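PDB 3OM8: probable hydrolase from Pseudomonas aeruginosa, which probably acts as an alpha/beta-fold hydrolase, perhaps opening the lactone ring of 3-oxoadipate enol-lactone, although its true substrate is uncertain. Local coordinates for residues B[45-50]-B[54-59]; B[41-46]-B[96-101]; B[17-22]-B[88-93]; B[240-245]-B[253-258]. One frame throughout, in Å; residues are numbered along the deposited sequence.

Interaction 1: B[45-50]-B[54-59]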
loop_
_atom_site.group_PDB
_atom_site.type_symbol
_atom_site.label_atom_id
_atom_site.label_comp_id
_atom_site.label_asym_id
_atom_site.label_seq_id
_atom_site.Cartn_x
_atom_site.Cartn_y
_atom_site.Cartn_z
ATOM N N ALA B 45 -18.676 -14.736 6.642
ATOM C CA ALA B 45 -17.654 -15.495 5.925
ATOM C C ALA B 45 -16.331 -15.569 6.699
ATOM O O ALA B 45 -15.613 -16.557 6.601
ATOM C CB ALA B 45 -17.432 -14.926 4.520
ATOM N N GLN B 46 -16.040 -14.529 7.478
ATOM C CA GLN B 46 -14.795 -14.417 8.234
ATOM C C GLN B 46 -14.771 -15.204 9.539
ATOM O O GLN B 46 -13.704 -15.397 10.124
ATOM C CB GLN B 46 -14.492 -12.952 8.550
ATOM C CG GLN B 46 -13.864 -12.187 7.405
ATOM C CD GLN B 46 -14.825 -11.980 6.263
ATOM O OE1 GLN B 46 -15.856 -11.318 6.418
ATOM N NE2 GLN B 46 -14.507 -12.552 5.108
ATOM N N LEU B 47 -15.940 -15.633 10.007
ATOM C CA LEU B 47 -16.045 -16.324 11.292
ATOM C C LEU B 47 -15.133 -17.551 11.425
ATOM O O LEU B 47 -14.387 -17.670 12.398
ATOM C CB LEU B 47 -17.498 -16.733 11.580
ATOM C CG LEU B 47 -18.372 -15.888 12.504
ATOM C CD1 LEU B 47 -19.445 -16.782 13.132
ATOM C CD2 LEU B 47 -17.570 -15.194 13.595
ATOM N N PRO B 48 -15.207 -18.487 10.466
ATOM C CA PRO B 48 -14.398 -19.703 10.641
ATOM C C PRO B 48 -12.913 -19.400 10.866
ATOM O O PRO B 48 -12.335 -19.907 11.830
ATOM C CB PRO B 48 -14.619 -20.459 9.330
ATOM C CG PRO B 48 -16.030 -20.019 8.917
ATOM C CD PRO B 48 -16.092 -18.564 9.287
ATOM N N ALA B 49 -12.314 -18.573 10.016
ATOM C CA ALA B 49 -10.903 -18.229 10.187
ATOM C C ALA B 49 -10.657 -17.398 11.452
ATOM O O ALA B 49 -9.669 -17.603 12.159
ATOM C CB ALA B 49 -10.360 -17.509 8.957
ATOM N N LEU B 50 -11.551 -16.462 11.743
ATOM C CA LEU B 50 -11.357 -15.601 12.904
ATOM C C LEU B 50 -11.467 -16.366 14.218
ATOM O O LEU B 50 -10.680 -16.144 15.135
ATOM C CB LEU B 50 -12.333 -14.421 12.889
ATOM C CG LEU B 50 -12.058 -13.346 11.839
ATOM C CD1 LEU B 50 -13.052 -12.228 11.965
ATOM C CD2 LEU B 50 -10.644 -12.809 12.001
ATOM N N PHE B 54 -9.569 -16.372 17.936
ATOM C CA PHE B 54 -10.153 -15.375 18.832
ATOM C C PHE B 54 -11.603 -15.656 19.174
ATOM O O PHE B 54 -12.306 -16.327 18.421
ATOM C CB PHE B 54 -10.051 -13.980 18.211
ATOM C CG PHE B 54 -8.661 -13.600 17.797
ATOM C CD1 PHE B 54 -7.757 -13.110 18.726
ATOM C CD2 PHE B 54 -8.252 -13.740 16.477
ATOM C CE1 PHE B 54 -6.464 -12.771 18.352
ATOM C CE2 PHE B 54 -6.966 -13.399 16.090
ATOM C CZ PHE B 54 -6.067 -12.915 17.029
ATOM N N ARG B 55 -12.026 -15.170 20.337
ATOM C CA ARG B 55 -13.440 -15.075 20.647
ATOM C C ARG B 55 -13.932 -13.822 19.950
ATOM O O ARG B 55 -13.436 -12.726 20.214
ATOM C CB ARG B 55 -13.648 -14.939 22.149
ATOM C CG ARG B 55 -15.062 -15.210 22.607
ATOM C CD ARG B 55 -15.191 -14.924 24.077
ATOM N NE ARG B 55 -16.416 -15.486 24.632
ATOM C CZ ARG B 55 -16.907 -15.156 25.820
ATOM N NH1 ARG B 55 -18.023 -15.719 26.257
ATOM N NH2 ARG B 55 -16.275 -14.256 26.564
ATOM N N VAL B 56 -14.890 -13.984 19.044
ATOM C CA VAL B 56 -15.365 -12.856 18.241
ATOM C C VAL B 56 -16.668 -12.234 18.761
ATOM O O VAL B 56 -17.722 -12.876 18.770
ATOM C CB VAL B 56 -15.530 -13.261 16.761
ATOM C CG1 VAL B 56 -16.048 -12.092 15.931
ATOM C CG2 VAL B 56 -14.207 -13.757 16.211
ATOM N N LEU B 57 -16.579 -10.982 19.199
ATOM C CA LEU B 57 -17.756 -10.209 19.579
ATOM C C LEU B 57 -18.260 -9.433 18.376
ATOM O O LEU B 57 -17.519 -8.636 17.805
ATOM C CB LEU B 57 -17.425 -9.223 20.697
ATOM C CG LEU B 57 -18.494 -8.149 20.969
ATOM C CD1 LEU B 57 -19.686 -8.757 21.675
ATOM C CD2 LEU B 57 -17.914 -7.023 21.805
ATOM N N ARG B 58 -19.510 -9.688 17.990
ATOM C CA ARG B 58 -20.178 -8.946 16.916
ATOM C C ARG B 58 -21.428 -8.254 17.463
ATOM O O ARG B 58 -22.052 -8.755 18.394
ATOM C CB ARG B 58 -20.571 -9.881 15.773
ATOM C CG ARG B 58 -19.404 -10.333 14.896
ATOM C CD ARG B 58 -19.910 -11.141 13.726
ATOM N NE ARG B 58 -20.509 -12.399 14.151
ATOM C CZ ARG B 58 -21.241 -13.183 13.364
ATOM N NH1 ARG B 58 -21.480 -12.832 12.110
ATOM N NH2 ARG B 58 -21.743 -14.314 13.836
ATOM N N TYR B 59 -21.790 -7.106 16.895
ATOM C CA TYR B 59 -23.017 -6.417 17.298
ATOM C C TYR B 59 -23.608 -5.606 16.143
ATOM O O TYR B 59 -22.890 -5.213 15.214
ATOM C CB TYR B 59 -22.756 -5.507 18.503
ATOM C CG TYR B 59 -21.967 -4.260 18.162
ATOM C CD1 TYR B 59 -22.581 -3.016 18.136
ATOM C CD2 TYR B 59 -20.611 -4.327 17.842
ATOM C CE1 TYR B 59 -21.870 -1.868 17.823
ATOM C CE2 TYR B 59 -19.891 -3.185 17.521
ATOM C CZ TYR B 59 -20.530 -1.957 17.507
ATOM O OH TYR B 59 -19.844 -0.804 17.192
#
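Val56 sets CG1 opposite its own N (chi1 179°) and CG2 opposite its carbonyl carbon, which turns both methyls to the helix: CG2 rests on Leu50 CB at 3.9 Å and CG1 meets Leu47 CD2 at 4.2 Å. Arg58 runs extended as far as CD and then bends (chi3 -66°), which brings its guanidinium up beside Leu47. Leu47 CG stands 3.9 Å above the guanidinium plane of Arg58, offset toward the rim, and Leu47 CD1 lies 3.4 Å from Arg58 NH2. The leucine thus packs over one face of the group while polar partners take its nitrogens: Asp44 and the carbonyl of Leu40 at NH1, Asp22 at NH2. These bonds probably fix the tilt of the guanidinium. The two segments belong to the beta-alpha-beta unit of strand 29-33, helix 47-51 and strand 55-59 in the alpha/beta hydrolase fold, and one backbone hydrogen bond closes the tight return from helix to strand. In it, Phe54 N donates to Leu50 O over 3.0 Å. The same oxygen sits at the edge of the Phe54 ring, 3.7 Å from Phe54 CD2, and the ring itself packs on Leu261 and Leu264 of helix 253-264.

Interaction 2: B[41-46]-B[96-101]. With EDO (1,2-ethanediol), chain F.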
loop_
_atom_site.group_PDB
_atom_site.type_symbol
_atom_site.label_atom_id
_atom_site.label_comp_id
_atom_site.label_asym_id
_atom_site.label_seq_id
_atom_site.Cartn_x
_atom_site.Cartn_y
_atom_site.Cartn_z
ATOM N N HIS B 41 -24.052 -9.714 10.183
ATOM C CA HIS B 41 -23.912 -10.833 9.259
ATOM C C HIS B 41 -23.007 -10.525 8.057
ATOM O O HIS B 41 -22.742 -11.397 7.226
ATOM C CB HIS B 41 -25.278 -11.345 8.801
ATOM C CG HIS B 41 -25.998 -12.137 9.845
ATOM N ND1 HIS B 41 -25.615 -13.410 10.204
ATOM C CD2 HIS B 41 -27.073 -11.836 10.612
ATOM C CE1 HIS B 41 -26.422 -13.860 11.148
ATOM N NE2 HIS B 41 -27.316 -12.925 11.413
HETATM N N MSE B 42 -22.532 -9.291 7.954
HETATM C CA MSE B 42 -21.615 -8.975 6.870
HETATM C C MSE B 42 -20.269 -9.663 7.105
HETATM O O MSE B 42 -19.454 -9.758 6.195
HETATM C CB MSE B 42 -21.435 -7.465 6.686
HETATM C CG MSE B 42 -20.632 -6.793 7.774
HETATM SE SE MSE B 42 -20.083 -4.999 7.268
HETATM C CE MSE B 42 -18.776 -4.626 8.634
ATOM N N TRP B 43 -20.050 -10.151 8.328
ATOM C CA TRP B 43 -18.812 -10.845 8.687
ATOM C C TRP B 43 -18.941 -12.369 8.720
ATOM O O TRP B 43 -17.999 -13.046 9.117
ATOM C CB TRP B 43 -18.308 -10.396 10.059
ATOM C CG TRP B 43 -18.105 -8.919 10.225
ATOM C CD1 TRP B 43 -18.891 -8.060 10.940
ATOM C CD2 TRP B 43 -17.024 -8.135 9.704
ATOM N NE1 TRP B 43 -18.375 -6.789 10.880
ATOM C CE2 TRP B 43 -17.230 -6.806 10.126
ATOM C CE3 TRP B 43 -15.905 -8.426 8.908
ATOM C CZ2 TRP B 43 -16.357 -5.768 9.788
ATOM C CZ3 TRP B 43 -15.047 -7.395 8.562
ATOM C CH2 TRP B 43 -15.277 -6.081 9.004
ATOM N N ASP B 44 -20.090 -12.914 8.327
ATOM C CA ASP B 44 -20.313 -14.360 8.422
ATOM C C ASP B 44 -19.174 -15.180 7.793
ATOM O O ASP B 44 -18.772 -16.209 8.337
ATOM C CB ASP B 44 -21.650 -14.774 7.789
ATOM C CG ASP B 44 -22.874 -14.428 8.670
ATOM O OD1 ASP B 44 -24.013 -14.478 8.143
ATOM O OD2 ASP B 44 -22.705 -14.118 9.872
ATOM N N ALA B 45 -18.676 -14.736 6.642
ATOM C CA ALA B 45 -17.654 -15.495 5.925
ATOM C C ALA B 45 -16.331 -15.569 6.699
ATOM O O ALA B 45 -15.613 -16.557 6.601
ATOM C CB ALA B 45 -17.432 -14.926 4.520
ATOM N N GLN B 46 -16.040 -14.529 7.478
ATOM C CA GLN B 46 -14.795 -14.417 8.234
ATOM C C GLN B 46 -14.771 -15.204 9.539
ATOM O O GLN B 46 -13.704 -15.397 10.124
ATOM C CB GLN B 46 -14.492 -12.952 8.550
ATOM C CG GLN B 46 -13.864 -12.187 7.405
ATOM C CD GLN B 46 -14.825 -11.980 6.263
ATOM O OE1 GLN B 46 -15.856 -11.318 6.418
ATOM N NE2 GLN B 46 -14.507 -12.552 5.108
ATOM N N HIS B 96 -9.206 -6.725 21.069
ATOM C CA HIS B 96 -8.796 -6.245 19.760
ATOM C C HIS B 96 -10.041 -5.683 19.098
ATOM O O HIS B 96 -11.141 -6.151 19.358
ATOM C CB HIS B 96 -8.225 -7.378 18.903
ATOM C CG HIS B 96 -6.939 -7.940 19.420
ATOM N ND1 HIS B 96 -5.809 -7.172 19.586
ATOM C CD2 HIS B 96 -6.600 -9.200 19.785
ATOM C CE1 HIS B 96 -4.828 -7.932 20.045
ATOM N NE2 HIS B 96 -5.281 -9.166 20.172
ATOM N N PHE B 97 -9.863 -4.696 18.231
ATOM C CA PHE B 97 -10.982 -4.079 17.557
ATOM C C PHE B 97 -10.753 -4.036 16.062
ATOM O O PHE B 97 -9.734 -3.535 15.609
ATOM C CB PHE B 97 -11.205 -2.656 18.083
ATOM C CG PHE B 97 -12.473 -2.001 17.565
ATOM C CD1 PHE B 97 -13.653 -2.078 18.281
ATOM C CD2 PHE B 97 -12.475 -1.316 16.357
ATOM C CE1 PHE B 97 -14.810 -1.485 17.799
ATOM C CE2 PHE B 97 -13.622 -0.720 15.878
ATOM C CZ PHE B 97 -14.789 -0.805 16.595
ATOM N N LEU B 98 -11.713 -4.555 15.302
ATOM C CA LEU B 98 -11.724 -4.399 13.852
ATOM C C LEU B 98 -13.016 -3.710 13.400
ATOM O O LEU B 98 -14.111 -4.240 13.605
ATOM C CB LEU B 98 -11.594 -5.758 13.163
ATOM C CG LEU B 98 -11.991 -5.856 11.690
ATOM C CD1 LEU B 98 -11.409 -4.722 10.873
ATOM C CD2 LEU B 98 -11.525 -7.188 11.136
ATOM N N GLY B 99 -12.883 -2.542 12.776
ATOM C CA GLY B 99 -14.038 -1.791 12.308
ATOM C C GLY B 99 -13.906 -1.465 10.837
ATOM O O GLY B 99 -12.848 -1.028 10.390
ATOM N N LEU B 100 -14.973 -1.697 10.079
ATOM C CA LEU B 100 -14.983 -1.367 8.662
ATOM C C LEU B 100 -15.861 -0.137 8.394
ATOM O O LEU B 100 -17.006 -0.070 8.842
ATOM C CB LEU B 100 -15.452 -2.562 7.830
ATOM C CG LEU B 100 -15.333 -2.430 6.307
ATOM C CD1 LEU B 100 -14.753 -3.702 5.697
ATOM C CD2 LEU B 100 -16.667 -2.120 5.687
ATOM N N SER B 101 -15.310 0.837 7.676
ATOM C CA SER B 101 -16.014 2.083 7.388
ATOM C C SER B 101 -16.446 2.816 8.671
ATOM O O SER B 101 -15.590 3.207 9.474
ATOM C CB SER B 101 -17.206 1.826 6.467
ATOM O OG SER B 101 -17.445 2.958 5.659
HETATM C C1 EDO F . -19.173 5.886 6.706
HETATM O O1 EDO F . -19.081 6.423 5.374
HETATM C C2 EDO F . -20.306 4.858 6.784
HETATM O O2 EDO F . -19.881 3.476 6.839
#
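Met42 and Trp43 make a purely apolar, buried contact with Leu98 and Leu100, where the loop after strand 29-33 folds over the C-terminal half of central strand 95-100. Trp43 CH2 is 3.7 Å from Leu100 CB and 4.3 Å from Leu98 CG, so the six-membered end of the indole spans two alternate residues on one side of the strand. Met42, present as selenomethionine, has CG between its backbone N and carbonyl carbon (chi1 72°) and is extended beyond; its CE reaches Leu100 CB at 4.0 Å, while its CG lies over one face of the Trp43 ring. Asn34 OD1 accepts a bond from Trp43 NE1 and probably limits the ring's rotation. On the exposed side of the loop, His41 ND1 donates to the syn lone pair of Asp44 OD1 (2.8 Å), and Asp44 OD2 is salt-bridged to Arg58. Beyond Leu100, Ser101 (phi 58°) sits as expected of a nucleophile elbow, probably as the triad serine with His246 and Asp219. Ser101 OG hydrogen-bonds O2 of 1,2-ethanediol, probably from the crystallisation liquor (2.8 Å; either hydroxyl may donate). Strands 29-33 and 118-124 flank Leu98 through Leu32 and Val122, and helix 253-264 covers Trp43 with Phe256 and Leu98 with Val260.

Interaction 3: B[17-22]-B[88-93]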
loop_
_atom_site.group_PDB
_atom_site.type_symbol
_atom_site.label_atom_id
_atom_site.label_comp_id
_atom_site.label_asym_id
_atom_site.label_seq_id
_atom_site.Cartn_x
_atom_site.Cartn_y
_atom_site.Cartn_z
ATOM N N LEU B 17 -29.057 -2.794 22.188
ATOM C CA LEU B 17 -28.081 -3.258 21.186
ATOM C C LEU B 17 -28.037 -4.778 21.104
ATOM O O LEU B 17 -27.856 -5.456 22.111
ATOM C CB LEU B 17 -26.679 -2.735 21.505
ATOM C CG LEU B 17 -26.500 -1.220 21.471
ATOM C CD1 LEU B 17 -25.063 -0.860 21.792
ATOM C CD2 LEU B 17 -26.907 -0.670 20.120
ATOM N N ALA B 18 -28.216 -5.308 19.903
ATOM C CA ALA B 18 -28.164 -6.744 19.696
ATOM C C ALA B 18 -26.718 -7.162 19.473
ATOM O O ALA B 18 -25.991 -6.512 18.729
ATOM C CB ALA B 18 -29.004 -7.126 18.507
ATOM N N TYR B 19 -26.300 -8.248 20.109
ATOM C CA TYR B 19 -24.939 -8.734 19.933
ATOM C C TYR B 19 -24.842 -10.247 20.099
ATOM O O TYR B 19 -25.763 -10.878 20.625
ATOM C CB TYR B 19 -23.988 -8.015 20.897
ATOM C CG TYR B 19 -24.153 -8.387 22.355
ATOM C CD1 TYR B 19 -23.290 -9.291 22.961
ATOM C CD2 TYR B 19 -25.152 -7.826 23.127
ATOM C CE1 TYR B 19 -23.424 -9.633 24.300
ATOM C CE2 TYR B 19 -25.297 -8.159 24.466
ATOM C CZ TYR B 19 -24.431 -9.057 25.050
ATOM O OH TYR B 19 -24.577 -9.385 26.380
ATOM N N ARG B 20 -23.736 -10.823 19.622
ATOM C CA ARG B 20 -23.448 -12.241 19.827
ATOM C C ARG B 20 -21.947 -12.539 19.855
ATOM O O ARG B 20 -21.147 -11.859 19.204
ATOM C CB ARG B 20 -24.154 -13.129 18.790
ATOM C CG ARG B 20 -23.603 -13.067 17.375
ATOM C CD ARG B 20 -24.314 -14.066 16.464
ATOM N NE ARG B 20 -23.740 -15.403 16.553
ATOM C CZ ARG B 20 -24.158 -16.363 17.378
ATOM N NH1 ARG B 20 -25.172 -16.148 18.201
ATOM N NH2 ARG B 20 -23.553 -17.551 17.379
ATOM N N LEU B 21 -21.581 -13.560 20.625
ATOM C CA LEU B 21 -20.202 -14.028 20.686
ATOM C C LEU B 21 -20.055 -15.375 19.985
ATOM O O LEU B 21 -20.921 -16.249 20.092
ATOM C CB LEU B 21 -19.731 -14.112 22.134
ATOM C CG LEU B 21 -19.721 -12.739 22.805
ATOM C CD1 LEU B 21 -20.408 -12.776 24.155
ATOM C CD2 LEU B 21 -18.310 -12.206 22.926
ATOM N N ASP B 22 -18.960 -15.519 19.246
ATOM C CA ASP B 22 -18.634 -16.774 18.576
ATOM C C ASP B 22 -17.221 -17.191 18.917
ATOM O O ASP B 22 -16.342 -16.346 19.067
ATOM C CB ASP B 22 -18.789 -16.643 17.061
ATOM C CG ASP B 22 -20.242 -16.587 16.632
ATOM O OD1 ASP B 22 -20.834 -17.671 16.445
ATOM O OD2 ASP B 22 -20.790 -15.462 16.497
ATOM N N ASP B 88 -18.050 -3.656 28.947
ATOM C CA ASP B 88 -18.368 -3.662 30.372
ATOM C C ASP B 88 -19.313 -4.813 30.711
ATOM O O ASP B 88 -19.123 -5.522 31.702
ATOM C CB ASP B 88 -19.001 -2.325 30.797
ATOM C CG ASP B 88 -18.037 -1.160 30.672
ATOM O OD1 ASP B 88 -18.476 0.008 30.789
ATOM O OD2 ASP B 88 -16.833 -1.413 30.458
ATOM N N ALA B 89 -20.335 -4.994 29.881
ATOM C CA ALA B 89 -21.335 -6.023 30.142
ATOM C C ALA B 89 -20.704 -7.408 30.088
ATOM O O ALA B 89 -21.125 -8.312 30.802
ATOM C CB ALA B 89 -22.500 -5.920 29.153
ATOM N N LEU B 90 -19.699 -7.567 29.236
ATOM C CA LEU B 90 -19.007 -8.841 29.100
ATOM C C LEU B 90 -17.896 -8.979 30.138
ATOM O O LEU B 90 -17.259 -10.029 30.257
ATOM C CB LEU B 90 -18.434 -8.971 27.693
ATOM C CG LEU B 90 -19.489 -8.987 26.593
ATOM C CD1 LEU B 90 -18.832 -8.894 25.234
ATOM C CD2 LEU B 90 -20.301 -10.255 26.708
ATOM N N GLU B 91 -17.672 -7.907 30.891
ATOM C CA GLU B 91 -16.590 -7.863 31.868
ATOM C C GLU B 91 -15.240 -8.074 31.198
ATOM O O GLU B 91 -14.341 -8.697 31.760
ATOM C CB GLU B 91 -16.823 -8.891 32.974
ATOM C CG GLU B 91 -18.063 -8.586 33.803
ATOM C CD GLU B 91 -18.378 -9.666 34.811
ATOM O OE1 GLU B 91 -18.264 -10.861 34.464
ATOM O OE2 GLU B 91 -18.753 -9.318 35.949
ATOM N N VAL B 92 -15.100 -7.547 29.988
ATOM C CA VAL B 92 -13.828 -7.611 29.286
ATOM C C VAL B 92 -13.061 -6.304 29.462
ATOM O O VAL B 92 -13.540 -5.236 29.081
ATOM C CB VAL B 92 -14.014 -7.927 27.788
ATOM C CG1 VAL B 92 -12.689 -7.807 27.044
ATOM C CG2 VAL B 92 -14.581 -9.322 27.616
ATOM N N ARG B 93 -11.871 -6.394 30.050
ATOM C CA ARG B 93 -11.047 -5.215 30.271
ATOM C C ARG B 93 -10.525 -4.648 28.951
ATOM O O ARG B 93 -10.384 -3.436 28.792
ATOM C CB ARG B 93 -9.879 -5.545 31.205
ATOM C CG ARG B 93 -9.002 -4.347 31.527
ATOM C CD ARG B 93 -9.866 -3.181 31.984
ATOM N NE ARG B 93 -9.113 -1.944 32.171
ATOM C CZ ARG B 93 -9.674 -0.765 32.431
ATOM N NH1 ARG B 93 -10.997 -0.663 32.528
ATOM N NH2 ARG B 93 -8.917 0.311 32.589
#
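Apolar packing of Leu90 on Leu21 and Tyr19 is all that joins the two segments directly. Leu21 and Leu90 meet end to end through their methyls, Leu21 CD1 touching Leu90 CD2 at 3.6 Å and Leu21 CD2 lying 4.1 Å from Leu90 CD1. Leu90 CD2 also lies 4.0 Å from Tyr19 CE1, the leucine and the tyrosine running alongside in opposite senses. The tyrosine carries CG between its backbone N and carbonyl carbon (chi1 71°), a torsion that turns the ring so that CE1 meets Leu90. Leu57 of strand 55-59 touches all three side chains and deepens the patch, and Leu86, one turn earlier in the helix, also packs on Tyr19.

No polar bond joins the two segments. Arg20 and Asp22 pair within theirs in a salt bridge, Arg20 NH2 to Asp22 OD1 at 2.9 Å, with the nitrogen on the syn side of the oxygen but 35° out of the carboxylate plane; a weak bond from Arg20 NE to Asp22 OD2 accompanies it, and Asp22 OD2 is shared with Arg58. On the helix side, Arg117 bridges to Asp88 and also binds the carbonyls of Val92 and Arg93.

Glu91 is the first residue to leave helical phi/psi. Its positive phi (60°), with two bonds back into the last turn, one of them Glu91 N to Asp88 O (2.9 Å), makes a Schellman motif, ending a helix that packs against the sheet of an alpha/beta hydrolase fold.

Interaction 4: B[240-245]-B[253-258]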
loop_
_atom_site.group_PDB
_atom_site.type_symbol
_atom_site.label_atom_id
_atom_site.label_comp_id
_atom_site.label_asym_id
_atom_site.label_seq_id
_atom_site.Cartn_x
_atom_site.Cartn_y
_atom_site.Cartn_z
ATOM N N VAL B 240 -2.203 -2.003 4.257
ATOM C CA VAL B 240 -2.411 -3.026 3.248
ATOM C C VAL B 240 -3.424 -2.488 2.244
ATOM O O VAL B 240 -4.483 -2.027 2.629
ATOM C CB VAL B 240 -2.948 -4.320 3.879
ATOM C CG1 VAL B 240 -3.595 -5.211 2.823
ATOM C CG2 VAL B 240 -1.823 -5.058 4.608
ATOM N N THR B 241 -3.102 -2.524 0.960
ATOM C CA THR B 241 -4.028 -2.018 -0.043
ATOM C C THR B 241 -4.477 -3.122 -0.983
ATOM O O THR B 241 -3.663 -3.728 -1.670
ATOM C CB THR B 241 -3.393 -0.893 -0.860
ATOM O OG1 THR B 241 -3.082 0.200 0.007
ATOM C CG2 THR B 241 -4.351 -0.412 -1.941
ATOM N N LEU B 242 -5.778 -3.387 -1.014
ATOM C CA LEU B 242 -6.314 -4.425 -1.886
ATOM C C LEU B 242 -6.951 -3.802 -3.118
ATOM O O LEU B 242 -7.373 -2.650 -3.081
ATOM C CB LEU B 242 -7.322 -5.282 -1.128
ATOM C CG LEU B 242 -6.767 -5.881 0.163
ATOM C CD1 LEU B 242 -7.844 -6.584 0.964
ATOM C CD2 LEU B 242 -5.599 -6.834 -0.147
ATOM N N PRO B 243 -7.006 -4.552 -4.230
ATOM C CA PRO B 243 -7.643 -4.000 -5.429
ATOM C C PRO B 243 -9.167 -4.062 -5.299
ATOM O O PRO B 243 -9.848 -4.553 -6.201
ATOM C CB PRO B 243 -7.161 -4.942 -6.533
ATOM C CG PRO B 243 -7.015 -6.258 -5.842
ATOM C CD PRO B 243 -6.544 -5.937 -4.438
ATOM N N ALA B 244 -9.679 -3.576 -4.170
ATOM C CA ALA B 244 -11.109 -3.621 -3.872
ATOM C C ALA B 244 -11.768 -2.258 -3.988
ATOM O O ALA B 244 -11.096 -1.227 -4.092
ATOM C CB ALA B 244 -11.342 -4.174 -2.475
ATOM N N VAL B 245 -13.099 -2.277 -3.953
ATOM C CA VAL B 245 -13.911 -1.068 -3.858
ATOM C C VAL B 245 -14.133 -0.686 -2.390
ATOM O O VAL B 245 -13.307 0.011 -1.819
ATOM C CB VAL B 245 -15.236 -1.216 -4.608
ATOM C CG1 VAL B 245 -15.997 0.104 -4.601
ATOM C CG2 VAL B 245 -14.969 -1.673 -6.044
ATOM N N PRO B 253 -11.692 -12.160 0.616
ATOM C CA PRO B 253 -11.715 -12.661 1.994
ATOM C C PRO B 253 -10.372 -13.279 2.428
ATOM O O PRO B 253 -9.982 -13.089 3.585
ATOM C CB PRO B 253 -12.835 -13.708 1.970
ATOM C CG PRO B 253 -12.964 -14.110 0.505
ATOM C CD PRO B 253 -12.647 -12.866 -0.259
ATOM N N GLN B 254 -9.672 -13.985 1.534
ATOM C CA GLN B 254 -8.397 -14.612 1.917
ATOM C C GLN B 254 -7.338 -13.559 2.260
ATOM O O GLN B 254 -6.736 -13.605 3.333
ATOM C CB GLN B 254 -7.874 -15.597 0.860
ATOM C CG GLN B 254 -6.886 -16.609 1.447
ATOM C CD GLN B 254 -6.143 -17.467 0.404
ATOM O OE1 GLN B 254 -5.364 -16.958 -0.408
ATOM N NE2 GLN B 254 -6.365 -18.779 0.456
ATOM N N ALA B 255 -7.123 -12.600 1.363
ATOM C CA ALA B 255 -6.164 -11.529 1.634
ATOM C C ALA B 255 -6.544 -10.749 2.886
ATOM O O ALA B 255 -5.680 -10.353 3.671
ATOM C CB ALA B 255 -6.047 -10.592 0.438
ATOM N N PHE B 256 -7.843 -10.534 3.065
ATOM C CA PHE B 256 -8.362 -9.724 4.170
ATOM C C PHE B 256 -8.183 -10.433 5.504
ATOM O O PHE B 256 -7.679 -9.853 6.455
ATOM C CB PHE B 256 -9.848 -9.408 3.939
ATOM C CG PHE B 256 -10.450 -8.488 4.974
ATOM C CD1 PHE B 256 -10.616 -7.141 4.705
ATOM C CD2 PHE B 256 -10.851 -8.977 6.215
ATOM C CE1 PHE B 256 -11.181 -6.293 5.652
ATOM C CE2 PHE B 256 -11.409 -8.132 7.169
ATOM C CZ PHE B 256 -11.577 -6.790 6.886
ATOM N N GLU B 257 -8.614 -11.687 5.575
ATOM C CA GLU B 257 -8.430 -12.490 6.778
ATOM C C GLU B 257 -6.934 -12.708 7.064
ATOM O O GLU B 257 -6.488 -12.674 8.218
ATOM C CB GLU B 257 -9.143 -13.834 6.621
ATOM C CG GLU B 257 -10.652 -13.711 6.485
ATOM C CD GLU B 257 -11.312 -14.979 5.961
ATOM O OE1 GLU B 257 -10.737 -16.076 6.113
ATOM O OE2 GLU B 257 -12.416 -14.876 5.386
ATOM N N GLY B 258 -6.162 -12.940 6.003
ATOM C CA GLY B 258 -4.732 -13.129 6.142
ATOM C C GLY B 258 -4.101 -11.906 6.771
ATOM O O GLY B 258 -3.347 -12.013 7.748
#
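Glu257 N bonds to Pro253 O and Gly258 N to Gln254 O, each at 2.8 Å, winding the turn from which Ala255 turns its methyl to Leu242. These bonds belong to the start of helix 253-264, which lies against strand 238-242. Leu242 answers with CG anti to its carbonyl carbon (chi1 -55°), and its two branches part company: CD2 lies 3.8 Å from Ala255 CB, while CD1 comes no nearer than 4.5 Å to the backbone N of Phe256. The Phe256 ring does not take part so closely. Ile214 of the neighbouring strand 211-216 and Ser248 of helix 248-251 pack on both Leu242 and Phe256, and Asn249 of that helix also packs on the phenylalanine.

Past Leu242 the chain leaves the strand through an inverse gamma turn centred on Pro243. On the helix side, Glu257 OE2 accepts a hydrogen bond from Gln46 NE2, linking this end of the helix to the loop before helix 47-51. A second subunit packs against the same region, its Leu242 on Leu242 and its Ala255 on Pro243, so the apolar patch extends into the subunit interface.

The direct contact is hydrocarbon, with no directional bond between the two segments, and would depend on shape fit and burial rather than on polar geometry.

Interaction 3 opens first along the chain, on strand 16-22, and closes some 66 residues later at the end of helix 76-90. Interaction 2 starts within that span, in the loop after strand 29-33, but closes beyond it on strand 95-100, so the two cross. The short helix-to-strand return of interaction 1 shares its first residues with interaction 2 and lies within the spans of both 2 and 3. Interaction 4 follows in series, joining edge strand 238-242 to the C-terminal helix 253-264, which also meets the 41-46 loop through Gln46 with Glu257 and Trp43 with Phe256. All four reach one sheet, interactions 3 and 4 toward opposite edges, their centres about 27 Å apart.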